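Uncharacterized protein (PDB 2NSF) is a zinc-containing, mycothiol-dependent maleylpyruvate isomerase, which converts maleylpyruvate to its trans isomer fumarylpyruvate. Local coordinates at residues V50-F55 with N113-R118; S59-W64 with A169-A174; V73-I78 with R118-H123; K196-G201 with Y217-G222; V227-L232 with G246-T251. All blocks are in the same frame, centred on the assembly; numbering follows the deposited sequence.

Contact 1: residues V50-F55 with N113-R118; sequences VDNAEF and NPDALR
The Phe55 ring carries Pro114 CB over one face, a CH-pi contact with CB 4.0 Å from the ring centroid, and meets Leu117 CD1 at its edge. The guanidinium of Arg118 in turn has Phe55 CZ over its centre, 3.5 Å above the plane; the two planes lie 52° apart, so this is no parallel stack. In its own plane, at the edge, the same guanidinium faces the backbone of residues 50-52. The contact joins the loop that follows helix 29-49 to the first turn of helix 114-133 in the helical N-terminal domain. Arg118 is extended from CG to NE and reaches back along its helix to grip Asn52 side-on, NE and NH2 both 2.8 Å from OD1, with amide and guanidinium nearly coplanar. Arg118 NH2 also donates to Val50 O at 2.7 Å, while NH1 turns to Leu47 O, so the head is tied to the last turn of helix 29-49 as well as to the loop. With CG of Asn52 anti to its carbonyl carbon (chi1 -72°), the amide leans over Pro114, CG 3.4 Å from Pro114 CB. Leu117 and Phe55 also rest on Ile70 of helix 66-89. The other end of the Asn52 amide is held too: ND2 donates to Asp115 OD1 at 3.0 Å, approaching from above the carboxylate plane.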
# COMPACT_ATOMS: atom_id res chain seq x y z
N VAL A 50 14.38 13.57 1.90
CA VAL A 50 14.97 13.46 0.57
C VAL A 50 15.22 14.87 0.03
O VAL A 50 14.36 15.74 0.16
CB VAL A 50 14.05 12.71 -0.41
CG1 VAL A 50 14.64 12.73 -1.81
CG2 VAL A 50 13.86 11.27 0.06
N ASP A 51 16.39 15.09 -0.55
CA ASP A 51 16.73 16.40 -1.11
C ASP A 51 16.21 16.49 -2.53
O ASP A 51 16.10 15.48 -3.22
CB ASP A 51 18.25 16.61 -1.12
CG ASP A 51 18.85 16.55 0.27
OD1 ASP A 51 18.32 17.22 1.18
OD2 ASP A 51 19.87 15.86 0.44
N ASN A 52 15.90 17.71 -2.98
CA ASN A 52 15.39 17.91 -4.33
C ASN A 52 16.31 17.30 -5.38
O ASN A 52 15.86 16.74 -6.37
CB ASN A 52 15.21 19.41 -4.61
CG ASN A 52 14.04 20.00 -3.87
OD1 ASN A 52 13.45 19.36 -3.00
ND2 ASN A 52 13.69 21.24 -4.20
N ALA A 53 17.62 17.41 -5.14
CA ALA A 53 18.60 16.88 -6.07
C ALA A 53 18.58 15.35 -6.13
O ALA A 53 19.15 14.75 -7.04
CB ALA A 53 20.00 17.37 -5.70
N GLU A 54 17.92 14.73 -5.16
CA GLU A 54 17.85 13.27 -5.10
C GLU A 54 16.59 12.68 -5.73
O GLU A 54 16.46 11.46 -5.85
CB GLU A 54 17.95 12.81 -3.64
CG GLU A 54 19.17 13.33 -2.89
CD GLU A 54 19.17 12.94 -1.42
OE1 GLU A 54 18.14 13.16 -0.75
OE2 GLU A 54 20.20 12.43 -0.94
N PHE A 55 15.66 13.54 -6.14
CA PHE A 55 14.41 13.07 -6.76
C PHE A 55 14.67 12.27 -8.03
O PHE A 55 13.97 11.29 -8.31
CB PHE A 55 13.50 14.26 -7.09
CG PHE A 55 12.68 14.75 -5.93
CD1 PHE A 55 13.21 14.79 -4.64
CD2 PHE A 55 11.38 15.21 -6.13
CE1 PHE A 55 12.46 15.28 -3.57
CE2 PHE A 55 10.62 15.71 -5.07
CZ PHE A 55 11.16 15.74 -3.79
N ASN A 113 9.45 19.51 -11.70
CA ASN A 113 10.54 19.90 -10.81
C ASN A 113 10.17 19.48 -9.40
O ASN A 113 8.99 19.37 -9.05
CB ASN A 113 10.76 21.42 -10.86
CG ASN A 113 9.56 22.21 -10.41
OD1 ASN A 113 8.61 22.41 -11.16
ND2 ASN A 113 9.58 22.65 -9.15
N PRO A 114 11.18 19.22 -8.56
CA PRO A 114 10.99 18.79 -7.17
C PRO A 114 9.98 19.57 -6.33
O PRO A 114 9.12 18.97 -5.69
CB PRO A 114 12.41 18.86 -6.60
CG PRO A 114 13.23 18.42 -7.77
CD PRO A 114 12.61 19.22 -8.91
N ASP A 115 10.07 20.90 -6.33
CA ASP A 115 9.12 21.67 -5.54
C ASP A 115 7.69 21.53 -6.04
O ASP A 115 6.74 21.60 -5.25
CB ASP A 115 9.53 23.15 -5.50
CG ASP A 115 10.70 23.41 -4.57
OD1 ASP A 115 11.01 22.52 -3.74
OD2 ASP A 115 11.30 24.50 -4.65
N ALA A 116 7.52 21.33 -7.34
CA ALA A 116 6.18 21.16 -7.90
C ALA A 116 5.60 19.85 -7.40
O ALA A 116 4.41 19.76 -7.10
CB ALA A 116 6.25 21.16 -9.42
N LEU A 117 6.45 18.83 -7.30
CA LEU A 117 6.01 17.53 -6.82
C LEU A 117 5.70 17.56 -5.33
O LEU A 117 4.77 16.91 -4.87
CB LEU A 117 7.07 16.46 -7.11
CG LEU A 117 7.22 16.04 -8.58
CD1 LEU A 117 8.30 14.98 -8.72
CD2 LEU A 117 5.88 15.49 -9.09
N ARG A 118 6.47 18.33 -4.56
CA ARG A 118 6.21 18.43 -3.13
C ARG A 118 4.86 19.12 -2.94
O ARG A 118 4.10 18.77 -2.04
CB ARG A 118 7.31 19.22 -2.41
CG ARG A 118 8.67 18.53 -2.37
CD ARG A 118 9.69 19.42 -1.64
NE ARG A 118 11.05 18.89 -1.71
CZ ARG A 118 11.52 17.91 -0.94
NH1 ARG A 118 10.74 17.34 -0.02
NH2 ARG A 118 12.77 17.50 -1.09

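Contact 2: residues S59-W64 with A169-A174; sequences SLLEGW and AVDLGA
One backbone hydrogen bond joins the segments: Leu60 N donates to Asp171 O over 3.1 Å, nearly straight at 168° and in the carbonyl plane. Van der Waals contacts of leucine methyls, mostly with oxygens, flank it. Leu60 reaches along the end of the helix with CD1, 3.3 Å from Val170 O and 3.7 Å from Gly173 CA; Gly173, with positive phi, is where the chain leaves helical geometry. Leu61 lies against the Asp171 carboxylate, its CD1 3.5 Å from Asp171 OD2 and its CD2 3.8 Å from OD1. Helix 156-171 supplies the zinc ligands Glu164 and His168, and Asp171 is second shell: its OD2 is hydrogen-bonded to His168 ND1, which would help fix the rotation of that imidazole, and is also salt-bridged to Arg242. Polar bonds shape the loop 59-64. Ser59 OG sits between its backbone N and carbonyl carbon (chi1 69°), from where it accepts from Leu61 N at 3.0 Å, an ST turn, and donates to Trp64 O at 2.7 Å. Trp64 O also receives Ser59 N, and a type II turn from Leu61 to Trp64 closes the loop. The indole of Trp64 stacks on His68 and meets the zinc ligand His72.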
# COMPACT_ATOMS: atom_id res chain seq x y z
N SER A 59 14.56 5.00 -6.95
CA SER A 59 13.87 4.81 -5.69
C SER A 59 14.22 3.36 -5.40
O SER A 59 14.99 2.75 -6.14
CB SER A 59 12.36 4.96 -5.85
OG SER A 59 11.82 3.89 -6.60
N LEU A 60 13.65 2.78 -4.34
CA LEU A 60 13.94 1.39 -4.05
C LEU A 60 13.10 0.48 -4.95
O LEU A 60 13.24 -0.75 -4.91
CB LEU A 60 13.70 1.10 -2.57
CG LEU A 60 14.78 1.72 -1.68
CD1 LEU A 60 14.40 1.56 -0.21
CD2 LEU A 60 16.12 1.04 -1.96
N LEU A 61 12.24 1.08 -5.76
CA LEU A 61 11.39 0.33 -6.68
C LEU A 61 12.02 0.37 -8.07
O LEU A 61 12.18 1.44 -8.66
CB LEU A 61 9.98 0.93 -6.73
CG LEU A 61 9.14 0.78 -5.46
CD1 LEU A 61 7.79 1.44 -5.65
CD2 LEU A 61 8.97 -0.69 -5.13
N GLU A 62 12.36 -0.80 -8.59
CA GLU A 62 12.99 -0.93 -9.89
C GLU A 62 12.20 -0.24 -11.01
O GLU A 62 10.99 -0.42 -11.14
CB GLU A 62 13.16 -2.41 -10.23
CG GLU A 62 14.16 -2.69 -11.34
CD GLU A 62 14.32 -4.17 -11.61
OE1 GLU A 62 13.32 -4.81 -11.99
OE2 GLU A 62 15.44 -4.69 -11.44
N GLY A 63 12.90 0.56 -11.81
CA GLY A 63 12.26 1.26 -12.91
C GLY A 63 11.64 2.60 -12.55
O GLY A 63 11.18 3.33 -13.42
N TRP A 64 11.64 2.93 -11.26
CA TRP A 64 11.06 4.18 -10.80
C TRP A 64 12.06 5.05 -10.05
O TRP A 64 12.69 4.61 -9.09
CB TRP A 64 9.87 3.92 -9.87
CG TRP A 64 8.54 3.86 -10.55
CD1 TRP A 64 8.30 3.75 -11.89
CD2 TRP A 64 7.26 3.87 -9.91
NE1 TRP A 64 6.95 3.69 -12.13
CE2 TRP A 64 6.29 3.76 -10.94
CE3 TRP A 64 6.83 3.96 -8.58
CZ2 TRP A 64 4.91 3.73 -10.66
CZ3 TRP A 64 5.47 3.93 -8.31
CH2 TRP A 64 4.53 3.82 -9.35
N ALA A 169 6.57 4.73 2.06
CA ALA A 169 7.45 5.52 2.92
C ALA A 169 8.80 4.81 2.91
O ALA A 169 9.86 5.44 2.92
CB ALA A 169 6.90 5.59 4.33
N VAL A 170 8.77 3.48 2.88
CA VAL A 170 10.00 2.70 2.85
C VAL A 170 10.68 2.82 1.49
O VAL A 170 11.90 2.98 1.41
CB VAL A 170 9.73 1.20 3.12
CG1 VAL A 170 11.05 0.44 3.19
CG2 VAL A 170 8.95 1.04 4.40
N ASP A 171 9.88 2.76 0.43
CA ASP A 171 10.40 2.84 -0.93
C ASP A 171 11.13 4.14 -1.25
O ASP A 171 11.94 4.18 -2.18
CB ASP A 171 9.26 2.65 -1.94
CG ASP A 171 8.60 1.29 -1.83
OD1 ASP A 171 9.28 0.32 -1.44
OD2 ASP A 171 7.40 1.19 -2.16
N LEU A 172 10.85 5.20 -0.49
CA LEU A 172 11.52 6.48 -0.72
C LEU A 172 13.02 6.37 -0.50
O LEU A 172 13.79 7.16 -1.03
CB LEU A 172 10.94 7.56 0.20
CG LEU A 172 9.65 8.20 -0.31
CD1 LEU A 172 9.10 9.14 0.74
CD2 LEU A 172 9.93 8.93 -1.62
N GLY A 173 13.44 5.37 0.27
CA GLY A 173 14.86 5.18 0.50
C GLY A 173 15.52 6.15 1.46
O GLY A 173 16.69 6.50 1.29
N ALA A 174 14.77 6.60 2.46
CA ALA A 174 15.30 7.51 3.47
C ALA A 174 15.60 6.62 4.68
O ALA A 174 16.54 5.83 4.64
CB ALA A 174 14.28 8.58 3.82

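Contact 3: residues V73-I78 with R118-H123; sequences VAYNAI and RNLHEH. With SO4 (sulfate ion), chain C.
Ala74 CB presses against Leu120 CG at 3.5 Å, the closest approach between residues 73-78 of helix 66-89 and 118-123 of helix 114-133, two members of the helical bundle that forms the N-terminal domain. Over these segments the helices run roughly parallel, their axes 29° apart and 8.8 Å at closest approach. The small Ala74 allows this: its CB lies among the branches of Leu120, and its CA is 5.0 Å from His121 CA. Leu120 has CG anti to its own backbone N (chi1 169°), which carries CG over Ala74; CD2 lies against the hydroxyl end of Tyr75 and CD1 near Ile78 CD1. No hydrogen bond crosses here; the tight part is wholly apolar. On the bundle's inner side Val73 CG1 stands 4.3 Å from His121 ND1, oblique to the imidazole, whose NE2 is bonded to Ser44 and whose ring also meets Tyr43. Val73 further touches His168, a zinc ligand, so this end of the contact backs directly onto the metal site. Elsewhere the packing is looser. Tyr75, buried under helix 99-109, crosses Leu120 at about a right angle, and at the exposed end Ile78 CD1 only grazes Leu120 CD1 at 4.5 Å. Asn76 turns from helix 114-133 to another partner. Its OD1 accepts from Arg161, and a sulfate ion, probably from the crystallisation liquor and also held by Tyr96 and Arg102, receives Asn76 ND2 through O4 at 2.9 Å, nearly straight at 166°.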
# COMPACT_ATOMS: atom_id res chain seq x y z
N VAL A 73 2.22 8.47 -5.53
CA VAL A 73 1.52 8.61 -4.26
C VAL A 73 0.47 9.72 -4.35
O VAL A 73 -0.63 9.58 -3.82
CB VAL A 73 2.53 8.89 -3.10
CG1 VAL A 73 1.79 9.20 -1.80
CG2 VAL A 73 3.41 7.66 -2.90
N ALA A 74 0.79 10.80 -5.06
CA ALA A 74 -0.15 11.90 -5.20
C ALA A 74 -1.32 11.48 -6.09
O ALA A 74 -2.48 11.75 -5.77
CB ALA A 74 0.54 13.13 -5.79
N TYR A 75 -1.03 10.83 -7.21
CA TYR A 75 -2.10 10.41 -8.11
C TYR A 75 -3.00 9.37 -7.45
O TYR A 75 -4.18 9.25 -7.78
CB TYR A 75 -1.52 9.89 -9.43
CG TYR A 75 -0.82 10.99 -10.22
CD1 TYR A 75 -1.46 12.20 -10.46
CD2 TYR A 75 0.48 10.82 -10.70
CE1 TYR A 75 -0.83 13.24 -11.16
CE2 TYR A 75 1.12 11.85 -11.41
CZ TYR A 75 0.46 13.05 -11.62
OH TYR A 75 1.08 14.08 -12.31
N ASN A 76 -2.45 8.61 -6.50
CA ASN A 76 -3.25 7.63 -5.79
C ASN A 76 -4.22 8.38 -4.88
O ASN A 76 -5.38 8.01 -4.77
CB ASN A 76 -2.35 6.68 -4.98
CG ASN A 76 -3.13 5.84 -3.98
OD1 ASN A 76 -3.30 6.24 -2.83
ND2 ASN A 76 -3.61 4.68 -4.43
N ALA A 77 -3.76 9.44 -4.22
CA ALA A 77 -4.63 10.22 -3.35
C ALA A 77 -5.80 10.75 -4.18
O ALA A 77 -6.95 10.72 -3.75
CB ALA A 77 -3.87 11.37 -2.71
N ILE A 78 -5.48 11.26 -5.37
CA ILE A 78 -6.49 11.79 -6.27
C ILE A 78 -7.48 10.69 -6.68
O ILE A 78 -8.69 10.91 -6.73
CB ILE A 78 -5.83 12.41 -7.52
CG1 ILE A 78 -5.10 13.70 -7.12
CG2 ILE A 78 -6.88 12.69 -8.59
CD1 ILE A 78 -4.19 14.26 -8.20
N ARG A 118 6.47 18.33 -4.56
CA ARG A 118 6.21 18.43 -3.13
C ARG A 118 4.86 19.12 -2.94
O ARG A 118 4.10 18.77 -2.04
CB ARG A 118 7.31 19.22 -2.41
CG ARG A 118 8.67 18.53 -2.37
CD ARG A 118 9.69 19.42 -1.64
NE ARG A 118 11.05 18.89 -1.71
CZ ARG A 118 11.52 17.91 -0.94
NH1 ARG A 118 10.74 17.34 -0.02
NH2 ARG A 118 12.77 17.50 -1.09
N ASN A 119 4.57 20.10 -3.79
CA ASN A 119 3.31 20.82 -3.67
C ASN A 119 2.13 19.93 -4.05
O ASN A 119 1.07 19.99 -3.42
CB ASN A 119 3.33 22.10 -4.53
CG ASN A 119 4.30 23.14 -3.99
OD1 ASN A 119 4.42 23.32 -2.78
ND2 ASN A 119 4.98 23.84 -4.89
N LEU A 120 2.32 19.11 -5.08
CA LEU A 120 1.28 18.19 -5.54
C LEU A 120 0.98 17.18 -4.43
O LEU A 120 -0.18 16.88 -4.14
CB LEU A 120 1.75 17.47 -6.80
CG LEU A 120 0.92 16.28 -7.30
CD1 LEU A 120 -0.53 16.69 -7.49
CD2 LEU A 120 1.50 15.76 -8.61
N HIS A 121 2.03 16.66 -3.82
CA HIS A 121 1.86 15.70 -2.73
C HIS A 121 1.06 16.35 -1.60
O HIS A 121 0.06 15.82 -1.13
CB HIS A 121 3.21 15.24 -2.18
CG HIS A 121 3.11 14.51 -0.88
ND1 HIS A 121 2.44 13.31 -0.75
CD2 HIS A 121 3.53 14.85 0.36
CE1 HIS A 121 2.46 12.94 0.52
NE2 HIS A 121 3.11 13.85 1.22
N GLU A 122 1.52 17.52 -1.17
CA GLU A 122 0.87 18.23 -0.08
C GLU A 122 -0.60 18.52 -0.36
O GLU A 122 -1.46 18.30 0.50
CB GLU A 122 1.63 19.52 0.19
CG GLU A 122 1.17 20.27 1.41
CD GLU A 122 2.01 21.49 1.67
OE1 GLU A 122 3.22 21.33 1.95
OE2 GLU A 122 1.48 22.61 1.58
N HIS A 123 -0.90 19.02 -1.55
CA HIS A 123 -2.27 19.36 -1.90
C HIS A 123 -3.18 18.14 -2.07
O HIS A 123 -4.32 18.15 -1.61
CB HIS A 123 -2.31 20.21 -3.17
CG HIS A 123 -3.64 20.85 -3.42
ND1 HIS A 123 -4.21 21.75 -2.54
CD2 HIS A 123 -4.52 20.71 -4.43
CE1 HIS A 123 -5.38 22.13 -3.00
NE2 HIS A 123 -5.60 21.52 -4.15
S SO4 C . -3.10 2.18 -7.58
O1 SO4 C . -1.64 2.02 -7.70
O2 SO4 C . -3.70 1.96 -8.91
O3 SO4 C . -3.63 1.17 -6.64
O4 SO4 C . -3.42 3.52 -7.08

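Contact 4: residues K196-G201 with Y217-G222; sequences KWTSQG and YPAAPG
Van der Waals contacts carry the meeting of Trp197 with Ala219: the methyl CB lies at the edge of the indole, 4.1 Å from CE3 and near the ring plane. The indole goes on to pack against Leu206, Ala239, Pro257 and Pro258. A second methyl, Ala220 CB, rests 3.6 Å from Gly201 C. Here the end of helix 183-199 meets the end of strand 215-218, an outermost strand within the chain of the mixed sheet of the C-terminal domain. Thr198 adds a polar atom in a non-bonding role: OG1 stands 3.2 Å from Ala219 C, but its hydrogen bond is made to Thr194 O, one turn back in the same helix. Backbone bonds act on either side of the contact without crossing it. Gly201, with positive phi and two bonds back into the last turn, closes the helix in a Schellman motif. On the other segment, Ala219 pairs with Leu206, and Ala220 with Ala202 and Gly205, so the end of the strand is tied to the chain that follows the helix. With no hydrogen bond between the two segments, helix end and strand end are seated by van der Waals contact, with backbone bonds to residues 202-206 next to them.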
# COMPACT_ATOMS: atom_id res chain seq x y z
N LYS A 196 -4.53 -12.83 -1.79
CA LYS A 196 -4.48 -12.49 -3.21
C LYS A 196 -3.78 -13.62 -3.97
O LYS A 196 -4.29 -14.09 -4.98
CB LYS A 196 -3.75 -11.17 -3.44
CG LYS A 196 -3.87 -10.67 -4.88
CD LYS A 196 -3.29 -9.27 -5.06
CE LYS A 196 -3.60 -8.75 -6.46
NZ LYS A 196 -3.11 -7.35 -6.66
N TRP A 197 -2.63 -14.07 -3.47
CA TRP A 197 -1.90 -15.16 -4.13
C TRP A 197 -2.79 -16.40 -4.22
O TRP A 197 -2.85 -17.06 -5.25
CB TRP A 197 -0.64 -15.54 -3.36
CG TRP A 197 0.42 -14.48 -3.32
CD1 TRP A 197 0.53 -13.38 -4.13
CD2 TRP A 197 1.56 -14.45 -2.45
NE1 TRP A 197 1.66 -12.67 -3.81
CE2 TRP A 197 2.31 -13.30 -2.78
CE3 TRP A 197 2.02 -15.28 -1.41
CZ2 TRP A 197 3.50 -12.96 -2.12
CZ3 TRP A 197 3.20 -14.94 -0.75
CH2 TRP A 197 3.92 -13.79 -1.11
N THR A 198 -3.47 -16.72 -3.12
CA THR A 198 -4.35 -17.88 -3.10
C THR A 198 -5.41 -17.78 -4.18
O THR A 198 -5.65 -18.74 -4.92
CB THR A 198 -5.06 -18.02 -1.74
OG1 THR A 198 -4.08 -18.22 -0.70
CG2 THR A 198 -6.02 -19.20 -1.76
N SER A 199 -6.05 -16.62 -4.28
CA SER A 199 -7.09 -16.43 -5.27
C SER A 199 -6.57 -16.63 -6.68
O SER A 199 -7.32 -17.04 -7.57
CB SER A 199 -7.72 -15.04 -5.14
OG SER A 199 -6.82 -14.02 -5.56
N GLN A 200 -5.29 -16.35 -6.90
CA GLN A 200 -4.68 -16.49 -8.22
C GLN A 200 -4.02 -17.85 -8.42
O GLN A 200 -3.46 -18.14 -9.48
CB GLN A 200 -3.62 -15.39 -8.43
CG GLN A 200 -4.03 -13.99 -7.99
CD GLN A 200 -2.84 -13.04 -7.88
OE1 GLN A 200 -1.82 -13.38 -7.26
NE2 GLN A 200 -2.95 -11.86 -8.45
N GLY A 201 -4.08 -18.71 -7.40
CA GLY A 201 -3.45 -20.01 -7.50
C GLY A 201 -1.94 -19.91 -7.45
O GLY A 201 -1.22 -20.83 -7.85
N TYR A 217 0.46 -17.93 7.25
CA TYR A 217 -0.23 -17.21 6.18
C TYR A 217 0.03 -18.03 4.93
O TYR A 217 0.98 -17.77 4.18
CB TYR A 217 0.35 -15.80 6.03
CG TYR A 217 0.07 -14.91 7.22
CD1 TYR A 217 -1.13 -14.21 7.32
CD2 TYR A 217 1.00 -14.77 8.25
CE1 TYR A 217 -1.40 -13.39 8.41
CE2 TYR A 217 0.73 -13.96 9.36
CZ TYR A 217 -0.47 -13.28 9.43
OH TYR A 217 -0.75 -12.46 10.51
N PRO A 218 -0.80 -19.06 4.69
CA PRO A 218 -0.63 -19.92 3.51
C PRO A 218 -1.13 -19.29 2.22
O PRO A 218 -1.96 -18.39 2.24
CB PRO A 218 -1.43 -21.16 3.88
CG PRO A 218 -2.59 -20.57 4.65
CD PRO A 218 -1.90 -19.54 5.54
N ALA A 219 -0.60 -19.78 1.11
CA ALA A 219 -1.01 -19.31 -0.21
C ALA A 219 -1.78 -20.46 -0.85
O ALA A 219 -2.56 -21.13 -0.19
CB ALA A 219 0.23 -18.96 -1.04
N ALA A 220 -1.56 -20.69 -2.14
CA ALA A 220 -2.26 -21.78 -2.82
C ALA A 220 -1.70 -23.11 -2.33
O ALA A 220 -0.51 -23.23 -2.07
CB ALA A 220 -2.09 -21.65 -4.33
N PRO A 221 -2.56 -24.14 -2.21
CA PRO A 221 -2.07 -25.44 -1.74
C PRO A 221 -1.11 -26.11 -2.71
O PRO A 221 -1.23 -25.97 -3.92
CB PRO A 221 -3.36 -26.24 -1.53
CG PRO A 221 -4.27 -25.69 -2.57
CD PRO A 221 -4.01 -24.19 -2.50
N GLY A 222 -0.14 -26.84 -2.17
CA GLY A 222 0.83 -27.53 -2.99
C GLY A 222 1.31 -28.79 -2.29
O GLY A 222 1.00 -28.99 -1.11

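Contact 5: residues V227-L232 with G246-T251; sequences VVSGSL and GVTSST
Two antiparallel strands, 226-230 and 247-249, pair at one side of the mixed sheet of the C-terminal domain. Ser229 and Thr248 form the hydrogen-bonded pair: Ser229 N to Thr248 O and Thr248 N to Ser229 O are both 3.0 Å. Val228 and Ser249 are the adjoining non-hydrogen-bonded pair, where Val228 CA is 3.3 Å from Thr248 O in a CA-H...O contact. Beyond the regular strand, Ser250 holds both polar atoms of Val227: its N donates to Val227 O at 2.9 Å, and its OG accepts from Val227 N at 3.0 Å and 168°. The hydroxyl bond follows from chi1 of 60°, which sets OG between the backbone N and carbonyl carbon. Toward the Gly246 end, a water bonded to Ser231 N and to Gly246 O bridges the chains; another joins Ser229 O and Thr248 OG1. Apolar contact is tight, Val228 CG1 lying 3.5 Å from both CB and CG2 of Val247. These two valines pack on Tyr238 of helix 232-239, the helix whose N-terminus Ser231 caps through Gly234 N and which lies in the connection between the strands. Strand 206-210 runs parallel to 226-230 on its far side, leaving 247-249 outermost.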
# COMPACT_ATOMS: atom_id res chain seq x y z
N VAL A 227 8.24 -23.24 4.11
CA VAL A 227 7.88 -22.24 5.11
C VAL A 227 8.92 -21.14 5.20
O VAL A 227 10.10 -21.41 5.48
CB VAL A 227 7.73 -22.89 6.50
CG1 VAL A 227 7.25 -21.85 7.51
CG2 VAL A 227 6.75 -24.05 6.43
N VAL A 228 8.50 -19.91 4.93
CA VAL A 228 9.38 -18.75 5.01
C VAL A 228 8.97 -18.06 6.29
O VAL A 228 7.85 -17.57 6.41
CB VAL A 228 9.17 -17.81 3.81
CG1 VAL A 228 9.98 -16.53 4.00
CG2 VAL A 228 9.60 -18.51 2.53
N SER A 229 9.87 -18.02 7.27
CA SER A 229 9.54 -17.44 8.56
C SER A 229 10.42 -16.29 9.03
O SER A 229 11.56 -16.11 8.57
CB SER A 229 9.55 -18.53 9.62
OG SER A 229 10.83 -19.12 9.70
N GLY A 230 9.88 -15.52 9.96
CA GLY A 230 10.59 -14.39 10.53
C GLY A 230 9.61 -13.60 11.37
O GLY A 230 8.55 -14.11 11.74
N SER A 231 9.95 -12.36 11.70
CA SER A 231 9.03 -11.53 12.47
C SER A 231 7.98 -11.07 11.46
O SER A 231 8.16 -11.25 10.26
CB SER A 231 9.75 -10.31 13.05
OG SER A 231 10.22 -9.46 12.01
N LEU A 232 6.90 -10.46 11.95
CA LEU A 232 5.85 -10.00 11.05
C LEU A 232 6.40 -8.99 10.03
O LEU A 232 6.08 -9.07 8.84
CB LEU A 232 4.71 -9.38 11.86
CG LEU A 232 3.45 -8.96 11.11
CD1 LEU A 232 2.79 -10.17 10.46
CD2 LEU A 232 2.49 -8.29 12.09
N GLY A 246 14.85 -10.37 6.13
CA GLY A 246 14.23 -10.66 7.41
C GLY A 246 13.60 -12.03 7.55
O GLY A 246 12.85 -12.27 8.49
N VAL A 247 13.90 -12.94 6.63
CA VAL A 247 13.30 -14.27 6.69
C VAL A 247 14.27 -15.40 6.36
O VAL A 247 15.34 -15.17 5.79
CB VAL A 247 12.11 -14.38 5.71
CG1 VAL A 247 11.08 -13.30 6.00
CG2 VAL A 247 12.60 -14.25 4.28
N THR A 248 13.89 -16.62 6.72
CA THR A 248 14.68 -17.81 6.42
C THR A 248 13.71 -18.86 5.89
O THR A 248 12.49 -18.74 6.08
CB THR A 248 15.40 -18.38 7.66
OG1 THR A 248 14.44 -18.75 8.66
CG2 THR A 248 16.37 -17.35 8.23
N SER A 249 14.24 -19.88 5.22
CA SER A 249 13.41 -20.94 4.64
C SER A 249 13.60 -22.29 5.31
O SER A 249 14.71 -22.65 5.72
CB SER A 249 13.70 -21.07 3.14
OG SER A 249 13.03 -22.18 2.59
N SER A 250 12.52 -23.05 5.40
CA SER A 250 12.55 -24.38 6.00
C SER A 250 13.36 -25.35 5.14
O SER A 250 13.74 -26.42 5.60
CB SER A 250 11.12 -24.90 6.16
OG SER A 250 10.48 -24.99 4.91
N THR A 251 13.61 -24.96 3.89
CA THR A 251 14.38 -25.80 2.97
C THR A 251 15.80 -25.27 2.82
O THR A 251 16.58 -25.79 2.01
CB THR A 251 13.74 -25.83 1.57
OG1 THR A 251 13.71 -24.51 1.03
CG2 THR A 251 12.32 -26.38 1.65
O HOH W 1 13.78 -16.71 10.59
O HOH W 2 12.38 -11.14 10.83

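Contacts 1, 2 and 3 lie in the helical N-terminal domain, contacts 4 and 5 in the C-terminal domain. Contacts 1 and 3 share Arg118 and helix 114-133, their centres 13 Å apart, while contact 1 touches contact 2 where Val50 CG2 lies 4.2 Å from Leu172 O. The zinc ion, bound by His72, Glu164 and His168, lies about 6 Å from the side chains of both Leu61 in contact 2 and Val73 in contact 3, so these two border the metal site, one from a loop, the other from helix 66-89. Contacts 4 and 5 reach the same sheet and meet at Tyr217 OH and Leu232 CD1, 4.2 Å apart; both lie away from the zinc. Contacts 2 and 5 have centres about 23 Å apart.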